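Local atomic coordinates of fimbrial subunit type 1 (Actinomyces oris, PDB entry 3UXF), a protein that serves as the major structural subunit of the type 1 fimbriae that this Gram-positive bacterium carries on its surface. Residues L45-C50 / V174-K179; S75-T80 / I118-N123; V135-V140 / V156-M161. All blocks are in the same frame, centred on the assembly; numbering follows the deposited sequence.

Contact 1: L45-C50 / V174-K179; sequences LTVHKC and VHVYPK
Chi1 of -68° in His-48 and -72° in His-175 turns both imidazoles back beside their own backbone N, and the two rings meet rim to rim over one face of a parallel strand pair. There His-48 NE2 and His-175 ND1 lie 2.9 Å apart in a nearly straight hydrogen bond (177°) in which either nitrogen could be the donor. Each ring also has a residue of the opposite segment over one face. Tyr-177 runs alongside His-48 in an offset stack with centroids 4.1 Å apart, its CE1 approaching His-48 CG to 3.3 Å. Thr-46 CB sits over the face of the His-175 ring in a CH-pi contact, 3.8 Å from the centroid. The phenol is tethered at its far end, where Tyr-177 OH is hydrogen-bonded to the backbone N of Asp-66.

Beneath this cluster, strands 44-48 and 170-176 run parallel as the two central strands of a mixed four-stranded sheet in the N-terminal domain, Leu-45, Thr-46 and Val-47 pairing with Val-174, His-175 and Val-176. Backbone bonds tie Thr-46 to Val-174 and Val-176, and His-48 N to Val-176 O (2.8 Å). On the apolar face Val-47 CG2 meets Val-176 CG2 at 3.7 Å, while Val-47 CG1 packs crosswise on the Pro-178 ring. A water bridges Thr-46 OG1 and Val-174 O.

Because the imidazole bond needs a proton on one nitrogen and a lone pair on the other, the two histidines are probably not both doubly protonated while it lasts.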
ATOM      1  N   LEU A  45     -18.153  27.788  10.732  1.00 12.39           N
ATOM      2  CA  LEU A  45     -17.609  27.017   9.616  1.00 12.31           C
ATOM      3  C   LEU A  45     -17.040  25.741  10.217  1.00 11.12           C
ATOM      4  O   LEU A  45     -16.165  25.835  11.049  1.00 14.40           O
ATOM      5  CB  LEU A  45     -16.499  27.795   8.919  1.00 12.56           C
ATOM      6  CG  LEU A  45     -15.749  26.957   7.876  1.00 12.48           C
ATOM      7  CD1 LEU A  45     -16.684  26.449   6.782  1.00 15.81           C
ATOM      8  CD2 LEU A  45     -14.572  27.779   7.295  1.00 17.08           C
ATOM      9  N   THR A  46     -17.512  24.577   9.784  1.00 12.75           N
ATOM     10  CA  THR A  46     -17.053  23.306  10.355  1.00 13.67           C
ATOM     11  C   THR A  46     -16.414  22.513   9.230  1.00 12.99           C
ATOM     12  O   THR A  46     -17.079  22.169   8.255  1.00 13.69           O
ATOM     13  CB  THR A  46     -18.222  22.526  10.939  1.00 13.47           C
ATOM     14  OG1 THR A  46     -18.807  23.306  11.992  1.00 15.65           O
ATOM     15  CG2 THR A  46     -17.729  21.202  11.572  1.00 14.80           C
ATOM     16  N   VAL A  47     -15.111  22.277   9.336  1.00 13.46           N
ATOM     17  CA  VAL A  47     -14.375  21.519   8.311  1.00 13.91           C
ATOM     18  C   VAL A  47     -14.217  20.078   8.813  1.00 13.60           C
ATOM     19  O   VAL A  47     -13.761  19.883   9.930  1.00 15.10           O
ATOM     20  CB  VAL A  47     -12.991  22.176   8.101  1.00 14.64           C
ATOM     21  CG1 VAL A  47     -12.179  21.483   6.959  1.00 16.58           C
ATOM     22  CG2 VAL A  47     -13.166  23.669   7.776  1.00 17.03           C
ATOM     23  N   HIS A  48     -14.650  19.107   8.005  1.00 14.82           N
ATOM     24  CA  HIS A  48     -14.609  17.693   8.392  1.00 16.54           C
ATOM     25  C   HIS A  48     -13.382  17.051   7.724  1.00 14.19           C
ATOM     26  O   HIS A  48     -13.340  16.947   6.499  1.00 16.92           O
ATOM     27  CB  HIS A  48     -15.870  17.003   7.898  1.00 18.55           C
ATOM     28  CG  HIS A  48     -17.120  17.458   8.591  1.00 18.50           C
ATOM     29  ND1 HIS A  48     -17.820  16.661   9.472  1.00 20.70           N
ATOM     30  CD2 HIS A  48     -17.791  18.639   8.539  1.00 18.05           C
ATOM     31  CE1 HIS A  48     -18.862  17.327   9.937  1.00 23.14           C
ATOM     32  NE2 HIS A  48     -18.865  18.527   9.386  1.00 19.30           N
ATOM     33  N   LYS A  49     -12.388  16.663   8.529  1.00 14.41           N
ATOM     34  CA  LYS A  49     -11.164  16.067   7.997  1.00 16.74           C
ATOM     35  C   LYS A  49     -11.268  14.543   8.110  1.00 20.12           C
ATOM     36  O   LYS A  49     -11.442  13.998   9.202  1.00 20.23           O
ATOM     37  CB  LYS A  49      -9.947  16.591   8.760  1.00 16.30           C
ATOM     38  CG  LYS A  49      -8.610  15.942   8.303  1.00 16.71           C
ATOM     39  CD  LYS A  49      -8.216  16.406   6.901  1.00 16.31           C
ATOM     40  CE  LYS A  49      -6.928  15.644   6.438  1.00 13.89           C
ATOM     41  NZ  LYS A  49      -6.501  16.157   5.126  1.00 15.74           N
ATOM     42  N   CYS A  50     -11.186  13.887   6.954  1.00 16.48           N
ATOM     43  CA  CYS A  50     -11.409  12.445   6.833  1.00 20.90           C
ATOM     44  C   CYS A  50     -10.237  11.816   6.099  1.00 22.43           C
ATOM     45  O   CYS A  50      -9.626  12.441   5.249  1.00 21.56           O
ATOM     46  CB  CYS A  50     -12.691  12.196   6.025  1.00 26.10           C
ATOM     47  SG  CYS A  50     -14.168  13.029   6.695  1.00 29.71           S
ATOM     48  N   VAL A 174     -22.000  26.628   7.988  1.00 12.69           N
ATOM     49  CA  VAL A 174     -21.551  25.823   6.870  1.00 14.32           C
ATOM     50  C   VAL A 174     -20.640  24.672   7.268  1.00 11.84           C
ATOM     51  O   VAL A 174     -19.748  24.825   8.096  1.00 13.19           O
ATOM     52  CB  VAL A 174     -20.852  26.704   5.816  1.00 13.83           C
ATOM     53  CG1 VAL A 174     -20.342  25.862   4.666  1.00 15.90           C
ATOM     54  CG2 VAL A 174     -21.806  27.776   5.318  1.00 14.90           C
ATOM     55  N   HIS A 175     -20.887  23.518   6.662  1.00 13.19           N
ATOM     56  CA  HIS A 175     -20.077  22.333   6.879  1.00 13.23           C
ATOM     57  C   HIS A 175     -19.415  21.976   5.564  1.00 12.71           C
ATOM     58  O   HIS A 175     -20.073  21.912   4.532  1.00 15.67           O
ATOM     59  CB  HIS A 175     -20.942  21.170   7.354  1.00 14.86           C
ATOM     60  CG  HIS A 175     -21.423  21.317   8.761  1.00 18.26           C
ATOM     61  ND1 HIS A 175     -20.901  20.586   9.805  1.00 20.07           N
ATOM     62  CD2 HIS A 175     -22.371  22.118   9.300  1.00 18.35           C
ATOM     63  CE1 HIS A 175     -21.507  20.929  10.926  1.00 20.76           C
ATOM     64  NE2 HIS A 175     -22.404  21.857  10.647  1.00 19.65           N
ATOM     65  N   VAL A 176     -18.110  21.751   5.599  1.00 14.76           N
ATOM     66  CA  VAL A 176     -17.384  21.397   4.391  1.00 13.85           C
ATOM     67  C   VAL A 176     -16.565  20.127   4.587  1.00 15.67           C
ATOM     68  O   VAL A 176     -15.997  19.899   5.651  1.00 15.20           O
ATOM     69  CB  VAL A 176     -16.473  22.547   3.913  1.00 14.73           C
ATOM     70  CG1 VAL A 176     -17.310  23.700   3.389  1.00 17.70           C
ATOM     71  CG2 VAL A 176     -15.571  23.013   5.039  1.00 19.42           C
ATOM     72  N   TYR A 177     -16.525  19.302   3.547  1.00 17.37           N
ATOM     73  CA  TYR A 177     -15.761  18.062   3.555  1.00 19.79           C
ATOM     74  C   TYR A 177     -14.719  18.151   2.451  1.00 17.65           C
ATOM     75  O   TYR A 177     -14.974  17.763   1.315  1.00 23.36           O
ATOM     76  CB  TYR A 177     -16.681  16.864   3.320  1.00 19.54           C
ATOM     77  CG  TYR A 177     -17.757  16.701   4.370  1.00 21.48           C
ATOM     78  CD1 TYR A 177     -17.640  15.749   5.371  1.00 20.39           C
ATOM     79  CD2 TYR A 177     -18.887  17.504   4.361  1.00 19.46           C
ATOM     80  CE1 TYR A 177     -18.618  15.600   6.331  1.00 23.93           C
ATOM     81  CE2 TYR A 177     -19.869  17.362   5.315  1.00 22.17           C
ATOM     82  CZ  TYR A 177     -19.732  16.408   6.298  1.00 25.38           C
ATOM     83  OH  TYR A 177     -20.707  16.267   7.253  1.00 26.06           O
ATOM     84  N   PRO A 178     -13.550  18.685   2.788  1.00 19.41           N
ATOM     85  CA  PRO A 178     -12.494  18.906   1.798  1.00 21.49           C
ATOM     86  C   PRO A 178     -11.981  17.620   1.164  1.00 23.93           C
ATOM     87  O   PRO A 178     -12.043  16.549   1.760  1.00 23.98           O
ATOM     88  CB  PRO A 178     -11.386  19.584   2.608  1.00 20.72           C
ATOM     89  CG  PRO A 178     -11.650  19.216   4.011  1.00 21.80           C
ATOM     90  CD  PRO A 178     -13.128  19.071   4.144  1.00 17.50           C
ATOM     91  N   LYS A 179     -11.475  17.755  -0.054  1.00 19.91           N
ATOM     92  CA  LYS A 179     -10.946  16.636  -0.819  1.00 23.30           C
ATOM     93  C   LYS A 179      -9.443  16.468  -0.604  1.00 19.60           C
ATOM     94  O   LYS A 179      -8.698  17.444  -0.561  1.00 20.48           O
ATOM     95  CB  LYS A 179     -11.226  16.894  -2.311  1.00 25.00           C
ATOM     96  CG  LYS A 179     -10.685  15.810  -3.260  1.00 38.46           C
ATOM     97  CD  LYS A 179     -10.672  16.273  -4.739  1.00 43.05           C
ATOM     98  CE  LYS A 179     -11.837  15.684  -5.538  1.00 56.79           C
ATOM     99  NZ  LYS A 179     -11.889  14.186  -5.488  1.00 56.69           N
TER
HETATM  100  O   HOH W   1     -20.775  24.960  10.828  1.00 14.84           O
HETATM  101  O   HOH W   2     -13.268  15.491   3.889  1.00 29.31           O
HETATM  102  O   HOH W   3     -10.663  15.226   4.331  1.00 25.15           O

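Contact 2: S75-T80 / I118-N123; sequences SDVEFT and ITTGAN
Ile-118 pairs with Phe-79 through two backbone hydrogen bonds, Phe-79 N to Ile-118 O at 2.8 Å and Ile-118 N to Phe-79 O at 3.0 Å. The two side chains leave on the same face of the sheet, but the end of Ile-118 leads away from Phe-79, and both residues pack on Ala-126 and Phe-128 of the strand that lies across from them.

Thr-119 follows as a non-hydrogen-bonded partner of Glu-78. Its OG1 rests near the aliphatic part of that side chain, 3.8 Å from Glu-78 CB, while its CG2 lies against Asp-76, 3.7 Å from Asp-76 CA. The carboxylates are engaged elsewhere: Asp-76 forms a salt bridge with Arg-144, and Glu-78 is hydrogen-bonded to Thr-143.

Beyond the strand pairing, Thr-120 binds both Asp-76 and Val-77, where Asp-76 takes a left-handed backbone conformation (phi 67°). Thr-120 directly follows strand 114-119, an outermost strand of the antiparallel four-stranded sheet of the pilin N-terminal domain. Thr-120 N reaches Val-77 O at 2.8 Å, and Asp-76 N approaches Thr-120 O from well above the carbonyl plane. Between these bonds the side chain takes over a backbone role. With chi1 of 61°, OG1 stands between the threonine's own N and carbonyl carbon, where it receives Val-77 N at 3.0 Å (167° at the hydrogen); OG1 is also hydrogen-bonded to Val-74 O, so two partners fix its rotation.

Gly-121 keeps a looser hold, its O receiving a CA-H contact from Ser-75 CA at 3.2 Å. Beyond it the chains part, Ala-122 N lying 4.0 Å from Ser-75 CB.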
ATOM      1  N   SER A  75      -7.188  13.330  13.435  1.00 21.74           N
ATOM      2  CA  SER A  75      -6.876  14.310  14.474  1.00 21.98           C
ATOM      3  C   SER A  75      -5.579  15.022  14.189  1.00 20.17           C
ATOM      4  O   SER A  75      -4.781  14.575  13.375  1.00 21.41           O
ATOM      5  CB  SER A  75      -6.778  13.624  15.844  1.00 27.44           C
ATOM      6  OG  SER A  75      -5.607  12.823  15.909  1.00 28.76           O
ATOM      7  N   ASP A  76      -5.371  16.155  14.866  1.00 19.75           N
ATOM      8  CA  ASP A  76      -4.119  16.876  14.823  1.00 18.37           C
ATOM      9  C   ASP A  76      -3.774  17.499  13.479  1.00 19.62           C
ATOM     10  O   ASP A  76      -2.604  17.687  13.165  1.00 20.63           O
ATOM     11  CB  ASP A  76      -2.941  16.004  15.330  1.00 21.36           C
ATOM     12  CG  ASP A  76      -1.851  16.832  15.947  1.00 32.73           C
ATOM     13  OD1 ASP A  76      -2.178  17.897  16.534  1.00 32.57           O
ATOM     14  OD2 ASP A  76      -0.662  16.464  15.814  1.00 35.75           O
ATOM     15  N   VAL A  77      -4.798  17.901  12.729  1.00 16.28           N
ATOM     16  CA  VAL A  77      -4.593  18.589  11.474  1.00 16.22           C
ATOM     17  C   VAL A  77      -4.996  20.048  11.681  1.00 15.79           C
ATOM     18  O   VAL A  77      -6.067  20.296  12.192  1.00 18.93           O
ATOM     19  CB  VAL A  77      -5.474  17.988  10.383  1.00 16.55           C
ATOM     20  CG1 VAL A  77      -5.348  18.779   9.119  1.00 17.62           C
ATOM     21  CG2 VAL A  77      -5.054  16.520  10.134  1.00 17.99           C
ATOM     22  N   GLU A  78      -4.137  20.972  11.295  1.00 14.84           N
ATOM     23  CA  GLU A  78      -4.469  22.398  11.467  1.00 16.16           C
ATOM     24  C   GLU A  78      -5.049  22.967  10.180  1.00 17.27           C
ATOM     25  O   GLU A  78      -4.472  22.780   9.104  1.00 16.38           O
ATOM     26  CB  GLU A  78      -3.211  23.174  11.820  1.00 18.12           C
ATOM     27  CG  GLU A  78      -3.483  24.631  12.060  1.00 18.06           C
ATOM     28  CD  GLU A  78      -2.190  25.414  12.188  1.00 22.74           C
ATOM     29  OE1 GLU A  78      -1.608  25.820  11.162  1.00 22.47           O
ATOM     30  OE2 GLU A  78      -1.742  25.597  13.343  1.00 30.54           O
ATOM     31  N   PHE A  79      -6.174  23.681  10.284  1.00 15.12           N
ATOM     32  CA  PHE A  79      -6.724  24.460   9.179  1.00 16.24           C
ATOM     33  C   PHE A  79      -6.618  25.923   9.495  1.00 15.83           C
ATOM     34  O   PHE A  79      -6.817  26.317  10.636  1.00 17.44           O
ATOM     35  CB  PHE A  79      -8.190  24.099   8.917  1.00 13.52           C
ATOM     36  CG  PHE A  79      -8.336  22.797   8.183  1.00 12.88           C
ATOM     37  CD1 PHE A  79      -8.312  22.785   6.816  1.00 15.55           C
ATOM     38  CD2 PHE A  79      -8.460  21.604   8.872  1.00 16.10           C
ATOM     39  CE1 PHE A  79      -8.414  21.573   6.098  1.00 14.30           C
ATOM     40  CE2 PHE A  79      -8.543  20.398   8.167  1.00 15.00           C
ATOM     41  CZ  PHE A  79      -8.565  20.403   6.778  1.00 16.27           C
ATOM     42  N   THR A  80      -6.264  26.695   8.486  1.00 13.93           N
ATOM     43  CA  THR A  80      -6.267  28.144   8.586  1.00 13.39           C
ATOM     44  C   THR A  80      -7.348  28.682   7.652  1.00 17.38           C
ATOM     45  O   THR A  80      -7.469  28.244   6.516  1.00 16.54           O
ATOM     46  CB  THR A  80      -4.924  28.704   8.180  1.00 15.88           C
ATOM     47  OG1 THR A  80      -3.953  28.281   9.134  1.00 17.80           O
ATOM     48  CG2 THR A  80      -4.977  30.233   8.152  1.00 17.50           C
ATOM     49  N   ILE A 118      -7.422  26.523  13.577  1.00 18.67           N
ATOM     50  CA  ILE A 118      -7.960  25.514  14.477  1.00 17.57           C
ATOM     51  C   ILE A 118      -7.333  24.167  14.138  1.00 21.72           C
ATOM     52  O   ILE A 118      -7.067  23.879  12.976  1.00 20.26           O
ATOM     53  CB  ILE A 118      -9.479  25.378  14.344  1.00 21.50           C
ATOM     54  CG1 ILE A 118     -10.186  26.492  15.109  1.00 22.76           C
ATOM     55  CG2 ILE A 118      -9.935  24.029  14.868  1.00 25.30           C
ATOM     56  CD1 ILE A 118     -11.417  26.025  15.840  1.00 25.68           C
ATOM     57  N   THR A 119      -7.100  23.347  15.157  1.00 20.54           N
ATOM     58  CA  THR A 119      -6.535  22.019  14.952  1.00 20.82           C
ATOM     59  C   THR A 119      -7.585  20.975  15.297  1.00 25.37           C
ATOM     60  O   THR A 119      -8.284  21.104  16.299  1.00 27.22           O
ATOM     61  CB  THR A 119      -5.277  21.798  15.801  1.00 20.75           C
ATOM     62  OG1 THR A 119      -4.264  22.726  15.401  1.00 25.22           O
ATOM     63  CG2 THR A 119      -4.758  20.384  15.617  1.00 23.98           C
ATOM     64  N   THR A 120      -7.711  19.944  14.468  1.00 19.30           N
ATOM     65  CA  THR A 120      -8.746  18.959  14.692  1.00 17.49           C
ATOM     66  C   THR A 120      -8.402  18.072  15.885  1.00 19.75           C
ATOM     67  O   THR A 120      -7.222  17.827  16.198  1.00 21.18           O
ATOM     68  CB  THR A 120      -8.921  18.032  13.473  1.00 18.73           C
ATOM     69  OG1 THR A 120      -7.689  17.319  13.244  1.00 19.70           O
ATOM     70  CG2 THR A 120      -9.283  18.825  12.214  1.00 16.23           C
ATOM     71  N   GLY A 121      -9.454  17.591  16.525  1.00 22.09           N
ATOM     72  CA  GLY A 121      -9.332  16.631  17.598  1.00 23.27           C
ATOM     73  C   GLY A 121      -9.724  15.259  17.081  1.00 25.49           C
ATOM     74  O   GLY A 121      -9.704  15.012  15.874  1.00 22.40           O
ATOM     75  N   ALA A 122     -10.098  14.372  18.000  1.00 26.38           N
ATOM     76  CA  ALA A 122     -10.369  12.977  17.680  1.00 27.23           C
ATOM     77  C   ALA A 122     -11.419  12.804  16.602  1.00 26.03           C
ATOM     78  O   ALA A 122     -11.343  11.850  15.799  1.00 23.47           O
ATOM     79  CB  ALA A 122     -10.801  12.231  18.931  1.00 28.05           C
ATOM     80  N   ASN A 123     -12.405  13.701  16.582  1.00 23.60           N
ATOM     81  CA  ASN A 123     -13.516  13.575  15.654  1.00 25.44           C
ATOM     82  C   ASN A 123     -13.264  14.243  14.301  1.00 19.37           C
ATOM     83  O   ASN A 123     -14.144  14.235  13.466  1.00 21.73           O
ATOM     84  CB  ASN A 123     -14.807  14.117  16.257  1.00 26.64           C
ATOM     85  CG  ASN A 123     -14.708  15.598  16.627  1.00 25.01           C
ATOM     86  OD1 ASN A 123     -13.719  16.291  16.307  1.00 22.23           O
ATOM     87  ND2 ASN A 123     -15.733  16.092  17.326  1.00 30.37           N
TER

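Contact 3: V135-V140 / V156-M161; sequences VGAYLV and VVTLPM
Tyr-138 and Leu-159 meet on the buried face of this strand pair, where the side chains cross at about a right angle and Leu-159 CD2 comes within 3.7 Å of Tyr-138 CE2, oblique to the ring. Farther along the same face Val-157 packs against Tyr-138 and Val-140. Its chi1 of 67° sets CG1 between its own backbone N and carbonyl carbon, from where this methyl reaches Val-140 CG2 at 3.8 Å and Tyr-138 CB at 4.1 Å. Tyr-138 and Val-140 also lean on Ile-81 of the next strand, and Leu-159 on Val-174 of the facing sheet, so the apolar layer closes on several sides. The phenol has a polar hold as well, its OH being hydrogen-bonded to the backbone N of Glu-134.

The two segments lie on the arms of a beta hairpin, strands 136-144 and 155-159, at one side of the antiparallel sheet of the pilin N-terminal domain. Gly-136 with Leu-159 and Tyr-138 with Val-157 form hydrogen-bonded pairs; Tyr-138 N to Val-157 O measures 2.8 Å, and Leu-159 N to Gly-136 O 2.9 Å in a nearly straight bond (176°). Gly-136 has a backbone shape, phi 157°, that would press a CB against the preceding carbonyl O.

The other face is more loosely made. Leu-139 CD1 touches Val-156 CG2 at 3.9 Å, and both residues are partly exposed. Ala-137 CB and Thr-158 CG2 stand 4.3 Å apart, with helix 91-99 lying against both residues. Thr-158 spends its hydroxyl within its own segment, donating from OG1 to Pro-160 O at 2.9 Å across the bend made by the cis peptide before that proline.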
ATOM      1  N   VAL A 135     -19.780  37.123   8.315  1.00 11.59           N
ATOM      2  CA  VAL A 135     -20.294  37.060   6.944  1.00 12.10           C
ATOM      3  C   VAL A 135     -19.206  37.458   5.970  1.00 12.12           C
ATOM      4  O   VAL A 135     -18.598  38.551   6.057  1.00 14.15           O
ATOM      5  CB  VAL A 135     -21.536  37.961   6.779  1.00 13.01           C
ATOM      6  CG1 VAL A 135     -21.912  38.117   5.324  1.00 11.97           C
ATOM      7  CG2 VAL A 135     -22.705  37.333   7.552  1.00 14.89           C
ATOM      8  N   GLY A 136     -18.936  36.574   5.018  1.00 11.77           N
ATOM      9  CA  GLY A 136     -17.915  36.836   4.026  1.00 12.79           C
ATOM     10  C   GLY A 136     -17.362  35.571   3.404  1.00 12.50           C
ATOM     11  O   GLY A 136     -17.838  34.476   3.678  1.00 12.69           O
ATOM     12  N   ALA A 137     -16.350  35.731   2.559  1.00 12.39           N
ATOM     13  CA  ALA A 137     -15.725  34.599   1.894  1.00 13.63           C
ATOM     14  C   ALA A 137     -14.371  34.297   2.521  1.00 13.31           C
ATOM     15  O   ALA A 137     -13.647  35.201   2.922  1.00 13.92           O
ATOM     16  CB  ALA A 137     -15.580  34.869   0.410  1.00 14.21           C
ATOM     17  N   TYR A 138     -14.038  33.015   2.607  1.00 13.63           N
ATOM     18  CA  TYR A 138     -12.786  32.598   3.217  1.00 13.03           C
ATOM     19  C   TYR A 138     -12.021  31.607   2.363  1.00 17.21           C
ATOM     20  O   TYR A 138     -12.603  30.719   1.745  1.00 16.28           O
ATOM     21  CB  TYR A 138     -13.047  31.950   4.577  1.00 11.95           C
ATOM     22  CG  TYR A 138     -13.506  32.910   5.642  1.00 11.78           C
ATOM     23  CD1 TYR A 138     -12.613  33.432   6.560  1.00 14.35           C
ATOM     24  CD2 TYR A 138     -14.835  33.292   5.729  1.00 13.31           C
ATOM     25  CE1 TYR A 138     -13.027  34.310   7.534  1.00 13.56           C
ATOM     26  CE2 TYR A 138     -15.257  34.170   6.699  1.00 13.20           C
ATOM     27  CZ  TYR A 138     -14.351  34.676   7.599  1.00 14.44           C
ATOM     28  OH  TYR A 138     -14.769  35.551   8.568  1.00 15.82           O
ATOM     29  N   LEU A 139     -10.704  31.758   2.359  1.00 14.08           N
ATOM     30  CA  LEU A 139      -9.823  30.801   1.725  1.00 15.40           C
ATOM     31  C   LEU A 139      -9.414  29.855   2.842  1.00 16.92           C
ATOM     32  O   LEU A 139      -8.898  30.287   3.868  1.00 16.29           O
ATOM     33  CB  LEU A 139      -8.600  31.497   1.138  1.00 16.43           C
ATOM     34  CG  LEU A 139      -7.614  30.612   0.380  1.00 24.14           C
ATOM     35  CD1 LEU A 139      -8.302  29.932  -0.787  1.00 26.09           C
ATOM     36  CD2 LEU A 139      -6.433  31.441  -0.101  1.00 31.24           C
ATOM     37  N   VAL A 140      -9.667  28.567   2.650  1.00 13.97           N
ATOM     38  CA  VAL A 140      -9.388  27.569   3.675  1.00 14.41           C
ATOM     39  C   VAL A 140      -8.224  26.700   3.249  1.00 13.48           C
ATOM     40  O   VAL A 140      -8.253  26.111   2.156  1.00 14.96           O
ATOM     41  CB  VAL A 140     -10.619  26.695   3.928  1.00 14.51           C
ATOM     42  CG1 VAL A 140     -10.369  25.715   5.098  1.00 14.62           C
ATOM     43  CG2 VAL A 140     -11.851  27.589   4.198  1.00 14.25           C
ATOM     44  N   VAL A 156     -12.367  27.637  -1.345  1.00 15.85           N
ATOM     45  CA  VAL A 156     -13.018  28.875  -0.945  1.00 16.25           C
ATOM     46  C   VAL A 156     -14.415  28.534  -0.463  1.00 15.73           C
ATOM     47  O   VAL A 156     -15.119  27.720  -1.093  1.00 16.72           O
ATOM     48  CB  VAL A 156     -13.103  29.839  -2.122  1.00 16.61           C
ATOM     49  CG1 VAL A 156     -13.947  31.080  -1.751  1.00 17.49           C
ATOM     50  CG2 VAL A 156     -11.716  30.262  -2.549  1.00 20.60           C
ATOM     51  N   VAL A 157     -14.835  29.153   0.642  1.00 14.63           N
ATOM     52  CA  VAL A 157     -16.171  28.945   1.159  1.00 15.54           C
ATOM     53  C   VAL A 157     -16.806  30.308   1.430  1.00 12.76           C
ATOM     54  O   VAL A 157     -16.085  31.281   1.696  1.00 14.59           O
ATOM     55  CB  VAL A 157     -16.116  28.097   2.430  1.00 17.50           C
ATOM     56  CG1 VAL A 157     -15.432  28.829   3.574  1.00 14.47           C
ATOM     57  CG2 VAL A 157     -17.496  27.585   2.805  1.00 15.05           C
ATOM     58  N   THR A 158     -18.128  30.402   1.316  1.00 13.18           N
ATOM     59  CA  THR A 158     -18.822  31.612   1.713  1.00 12.22           C
ATOM     60  C   THR A 158     -19.662  31.332   2.964  1.00 12.25           C
ATOM     61  O   THR A 158     -20.244  30.251   3.088  1.00 11.92           O
ATOM     62  CB  THR A 158     -19.745  32.166   0.592  1.00 14.37           C
ATOM     63  OG1 THR A 158     -20.778  31.239   0.223  1.00 13.21           O
ATOM     64  CG2 THR A 158     -18.938  32.454  -0.657  1.00 13.03           C
ATOM     65  N   LEU A 159     -19.718  32.310   3.859  1.00 12.62           N
ATOM     66  CA  LEU A 159     -20.657  32.296   4.981  1.00 11.90           C
ATOM     67  C   LEU A 159     -21.526  33.513   4.785  1.00 12.89           C
ATOM     68  O   LEU A 159     -21.034  34.637   4.877  1.00 12.58           O
ATOM     69  CB  LEU A 159     -19.895  32.514   6.274  1.00 13.38           C
ATOM     70  CG  LEU A 159     -19.174  31.357   6.979  1.00 22.94           C
ATOM     71  CD1 LEU A 159     -19.102  29.958   6.278  1.00 16.24           C
ATOM     72  CD2 LEU A 159     -17.905  31.779   7.756  1.00 13.02           C
ATOM     73  N   PRO A 160     -22.833  33.330   4.520  1.00 11.58           N
ATOM     74  CA  PRO A 160     -23.554  32.064   4.358  1.00 14.12           C
ATOM     75  C   PRO A 160     -23.406  31.491   2.956  1.00 12.84           C
ATOM     76  O   PRO A 160     -22.778  32.101   2.071  1.00 13.65           O
ATOM     77  CB  PRO A 160     -25.015  32.480   4.577  1.00 12.30           C
ATOM     78  CG  PRO A 160     -25.054  33.902   3.978  1.00 13.70           C
ATOM     79  CD  PRO A 160     -23.702  34.502   4.297  1.00 12.87           C
ATOM     80  N   MET A 161     -23.987  30.305   2.763  1.00 11.86           N
ATOM     81  CA  MET A 161     -24.179  29.673   1.471  1.00 11.78           C
ATOM     82  C   MET A 161     -25.662  29.597   1.275  1.00 12.56           C
ATOM     83  O   MET A 161     -26.398  29.505   2.255  1.00 14.95           O
ATOM     84  CB  MET A 161     -23.687  28.209   1.518  1.00 15.71           C
ATOM     85  CG  MET A 161     -22.205  28.068   1.355  1.00 17.44           C
ATOM     86  SD  MET A 161     -21.839  26.306   1.346  1.00 20.12           S
ATOM     87  CE  MET A 161     -22.629  25.845  -0.184  1.00 21.53           C
TER

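All three contacts belong to the N-terminal domain and show how a two-sheet beta fold is tied together. Contact 1 lies in the mixed sheet. In the antiparallel sheet, contact 2 pairs 78-84 with the outermost strand 114-119 and contact 3 pairs 136-144 with the outermost strand 155-159, the two inner strands being neighbours. The centre of contact 1 is about 11 Å from that of contact 2 and 12 Å from that of contact 3; the latter two are 19 Å apart. Phe-79 reaches Val-47 and Lys-49, and Val-174 packs on Val-157 and Leu-159, so apolar side chains join the layers. Contact 1 brings together segments 124 residues apart, and contacts 2 and 3 follow in turn between them.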